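Local coordinates for protein toll (Drosophila melanogaster, PDB 4LXR), which serves as the cell-surface receptor for cleaved Spaetzle, activating the Toll pathway in antifungal immunity and in dorsal-ventral patterning of the embryo, at residues C80-I88 / L103-G111. Sequence-based numbering, arbitrary orientation.
Sequences CMLPGHTPI and LIFESDNLG
Phe105 swings its ring from strand 102-106 to Leu82 because CG stands opposite the backbone N (chi1 -165°); OG of Ser107, likewise anti (chi1 172°), turns to the carbonyl of Cys80. Leu82 CD2 lies over one ring face, 4.0 Å from the Phe105 centroid, as a CH-pi contact, while a water that accepts from Cys80 N sits over the opposite face. Ile88 CD1 meets the ring obliquely, 4.0 Å from Phe105 CD2. Ser107 OG donates to Cys80 O at 2.8 Å, from above the carbonyl plane, and accepts from Asn109 N in an ST turn. Replacing Ser107 by alanine removes the hydroxyl and is likely to leave Cys80 O without this donor and Asn109 N without the acceptor that closes the turn. Further along, Leu82 N donates to Leu110 O at 2.9 Å, and a second water bridges Leu82 O and Leu110 O. Met81 CG packs against the amide of Asn109, 3.5 Å from ND2. The contact thus joins neighbouring turns near the N-terminal end of the leucine-rich-repeat ectodomain: disulfide-linked Cys80 follows strand 74-78, segment 80-88 runs on toward helix 88-94, and Phe105 and Leu110 pack on Phe130 of strand 127-131.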
loop_
_atom_site.group_PDB
_atom_site.type_symbol
_atom_site.label_atom_id
_atom_site.label_comp_id
_atom_site.label_asym_id
_atom_site.label_seq_id
_atom_site.Cartn_x
_atom_site.Cartn_y
_atom_site.Cartn_z
ATOM N N CYS A 80 39.031 -15.061 -6.347
ATOM C CA CYS A 80 40.387 -15.551 -6.105
ATOM C C CYS A 80 40.935 -16.249 -7.337
ATOM O O CYS A 80 40.171 -16.713 -8.185
ATOM C CB CYS A 80 40.419 -16.487 -4.883
ATOM S SG CYS A 80 39.808 -15.661 -3.342
ATOM N N MET A 81 42.259 -16.301 -7.447
ATOM C CA MET A 81 42.895 -17.022 -8.546
ATOM C C MET A 81 43.086 -18.464 -8.152
ATOM O O MET A 81 43.384 -18.762 -6.988
ATOM C CB MET A 81 44.251 -16.392 -8.900
ATOM C CG MET A 81 44.093 -14.944 -9.314
ATOM S SD MET A 81 45.626 -14.142 -9.720
ATOM C CE MET A 81 46.076 -15.018 -11.220
ATOM N N LEU A 82 42.894 -19.361 -9.115
ATOM C CA LEU A 82 43.245 -20.756 -8.909
ATOM C C LEU A 82 44.742 -20.825 -8.642
ATOM O O LEU A 82 45.550 -20.245 -9.385
ATOM C CB LEU A 82 42.833 -21.614 -10.108
ATOM C CG LEU A 82 41.306 -21.715 -10.203
ATOM C CD1 LEU A 82 40.855 -22.298 -11.562
ATOM C CD2 LEU A 82 40.758 -22.529 -9.028
ATOM N N PRO A 83 45.120 -21.532 -7.570
ATOM C CA PRO A 83 46.474 -21.459 -7.018
ATOM C C PRO A 83 47.511 -22.317 -7.752
ATOM O O PRO A 83 48.263 -23.052 -7.109
ATOM C CB PRO A 83 46.275 -21.955 -5.584
ATOM C CG PRO A 83 45.134 -22.878 -5.668
ATOM C CD PRO A 83 44.219 -22.330 -6.721
ATOM N N GLY A 84 47.559 -22.219 -9.073
ATOM C CA GLY A 84 48.532 -22.975 -9.854
ATOM C C GLY A 84 48.439 -24.493 -9.700
ATOM O O GLY A 84 47.355 -25.077 -9.730
ATOM N N HIS A 85 49.587 -25.134 -9.531
ATOM C CA HIS A 85 49.644 -26.578 -9.353
ATOM C C HIS A 85 49.611 -26.952 -7.875
ATOM O O HIS A 85 50.214 -27.935 -7.460
ATOM C CB HIS A 85 50.904 -27.120 -10.020
ATOM C CG HIS A 85 50.954 -26.853 -11.491
ATOM N ND1 HIS A 85 49.854 -27.016 -12.310
ATOM C CD2 HIS A 85 51.955 -26.412 -12.287
ATOM C CE1 HIS A 85 50.183 -26.703 -13.550
ATOM N NE2 HIS A 85 51.452 -26.333 -13.563
ATOM N N THR A 86 48.895 -26.144 -7.099
ATOM C CA THR A 86 48.759 -26.310 -5.663
ATOM C C THR A 86 47.282 -26.569 -5.316
ATOM O O THR A 86 46.400 -25.925 -5.860
ATOM C CB THR A 86 49.232 -25.016 -4.965
ATOM O OG1 THR A 86 50.646 -24.871 -5.148
ATOM C CG2 THR A 86 48.890 -25.015 -3.482
ATOM N N PRO A 87 47.010 -27.525 -4.419
ATOM C CA PRO A 87 45.612 -27.749 -4.011
ATOM C C PRO A 87 45.025 -26.536 -3.244
ATOM O O PRO A 87 45.757 -25.847 -2.527
ATOM C CB PRO A 87 45.705 -28.968 -3.093
ATOM C CG PRO A 87 47.009 -29.737 -3.621
ATOM C CD PRO A 87 47.935 -28.598 -3.982
ATOM N N ILE A 88 43.723 -26.288 -3.400
ATOM C CA ILE A 88 43.045 -25.213 -2.662
ATOM C C ILE A 88 43.139 -25.555 -1.182
ATOM O O ILE A 88 43.211 -24.658 -0.341
ATOM C CB ILE A 88 41.578 -25.012 -3.131
ATOM C CG1 ILE A 88 41.557 -24.459 -4.559
ATOM C CG2 ILE A 88 40.781 -24.026 -2.211
ATOM C CD1 ILE A 88 40.208 -24.605 -5.279
ATOM N N LEU A 103 32.499 -25.994 0.033
ATOM C CA LEU A 103 33.447 -25.078 -0.602
ATOM C C LEU A 103 32.756 -24.416 -1.780
ATOM O O LEU A 103 32.239 -25.105 -2.677
ATOM C CB LEU A 103 34.705 -25.808 -1.104
ATOM C CG LEU A 103 35.703 -24.931 -1.896
ATOM C CD1 LEU A 103 36.275 -23.770 -1.048
ATOM C CD2 LEU A 103 36.863 -25.774 -2.521
ATOM N N ILE A 104 32.747 -23.083 -1.767
ATOM C CA ILE A 104 32.243 -22.257 -2.866
ATOM C C ILE A 104 33.439 -21.506 -3.453
ATOM O O ILE A 104 34.254 -20.940 -2.722
ATOM C CB ILE A 104 31.184 -21.275 -2.351
ATOM C CG1 ILE A 104 29.911 -22.048 -1.972
ATOM C CG2 ILE A 104 30.900 -20.153 -3.365
ATOM C CD1 ILE A 104 29.126 -21.396 -0.909
ATOM N N PHE A 105 33.593 -21.555 -4.767
ATOM C CA PHE A 105 34.700 -20.864 -5.419
ATOM C C PHE A 105 34.109 -20.118 -6.594
ATOM O O PHE A 105 33.837 -20.704 -7.644
ATOM C CB PHE A 105 35.794 -21.843 -5.880
ATOM C CG PHE A 105 37.113 -21.173 -6.224
ATOM C CD1 PHE A 105 37.296 -20.544 -7.463
ATOM C CD2 PHE A 105 38.162 -21.179 -5.319
ATOM C CE1 PHE A 105 38.502 -19.945 -7.779
ATOM C CE2 PHE A 105 39.383 -20.561 -5.615
ATOM C CZ PHE A 105 39.554 -19.941 -6.844
ATOM N N GLU A 106 33.902 -18.819 -6.397
ATOM C CA GLU A 106 33.270 -17.954 -7.381
ATOM C C GLU A 106 34.257 -16.880 -7.809
ATOM O O GLU A 106 34.601 -16.008 -7.011
ATOM C CB GLU A 106 32.029 -17.318 -6.750
ATOM C CG GLU A 106 31.296 -16.326 -7.603
ATOM C CD GLU A 106 30.144 -15.694 -6.829
ATOM O OE1 GLU A 106 30.313 -14.555 -6.352
ATOM O OE2 GLU A 106 29.089 -16.348 -6.675
ATOM N N SER A 107 34.713 -16.918 -9.061
ATOM C CA SER A 107 35.712 -15.938 -9.492
ATOM C C SER A 107 35.769 -15.691 -10.986
ATOM O O SER A 107 35.669 -16.621 -11.780
ATOM C CB SER A 107 37.115 -16.345 -9.000
ATOM O OG SER A 107 38.101 -15.494 -9.580
ATOM N N ASP A 108 35.982 -14.433 -11.360
ATOM C CA ASP A 108 36.220 -14.069 -12.751
ATOM C C ASP A 108 37.688 -13.753 -12.994
ATOM O O ASP A 108 38.072 -13.225 -14.045
ATOM C CB ASP A 108 35.338 -12.875 -13.128
ATOM C CG ASP A 108 33.861 -13.192 -12.967
ATOM O OD1 ASP A 108 33.477 -14.372 -13.155
ATOM O OD2 ASP A 108 33.087 -12.278 -12.640
ATOM N N ASN A 109 38.508 -14.068 -12.002
ATOM C CA ASN A 109 39.952 -13.915 -12.118
ATOM C C ASN A 109 40.613 -15.242 -11.771
ATOM O O ASN A 109 41.177 -15.400 -10.687
ATOM C CB ASN A 109 40.446 -12.785 -11.199
ATOM C CG ASN A 109 41.960 -12.628 -11.225
ATOM O OD1 ASN A 109 42.621 -13.080 -12.158
ATOM N ND2 ASN A 109 42.516 -11.984 -10.191
ATOM N N LEU A 110 40.533 -16.191 -12.706
ATOM C CA LEU A 110 41.018 -17.560 -12.502
ATOM C C LEU A 110 42.535 -17.709 -12.679
ATOM O O LEU A 110 43.202 -18.317 -11.845
ATOM C CB LEU A 110 40.291 -18.533 -13.441
ATOM C CG LEU A 110 38.768 -18.654 -13.291
ATOM C CD1 LEU A 110 38.167 -19.564 -14.371
ATOM C CD2 LEU A 110 38.369 -19.127 -11.882
ATOM N N GLY A 111 43.072 -17.159 -13.765
ATOM C CA GLY A 111 44.496 -17.261 -14.059
ATOM C C GLY A 111 44.842 -18.521 -14.834
ATOM O O GLY A 111 45.911 -18.594 -15.423
HETATM O O HOH W 1 37.336 -17.499 -5.833
HETATM O O HOH W 2 45.637 -18.750 -11.458
#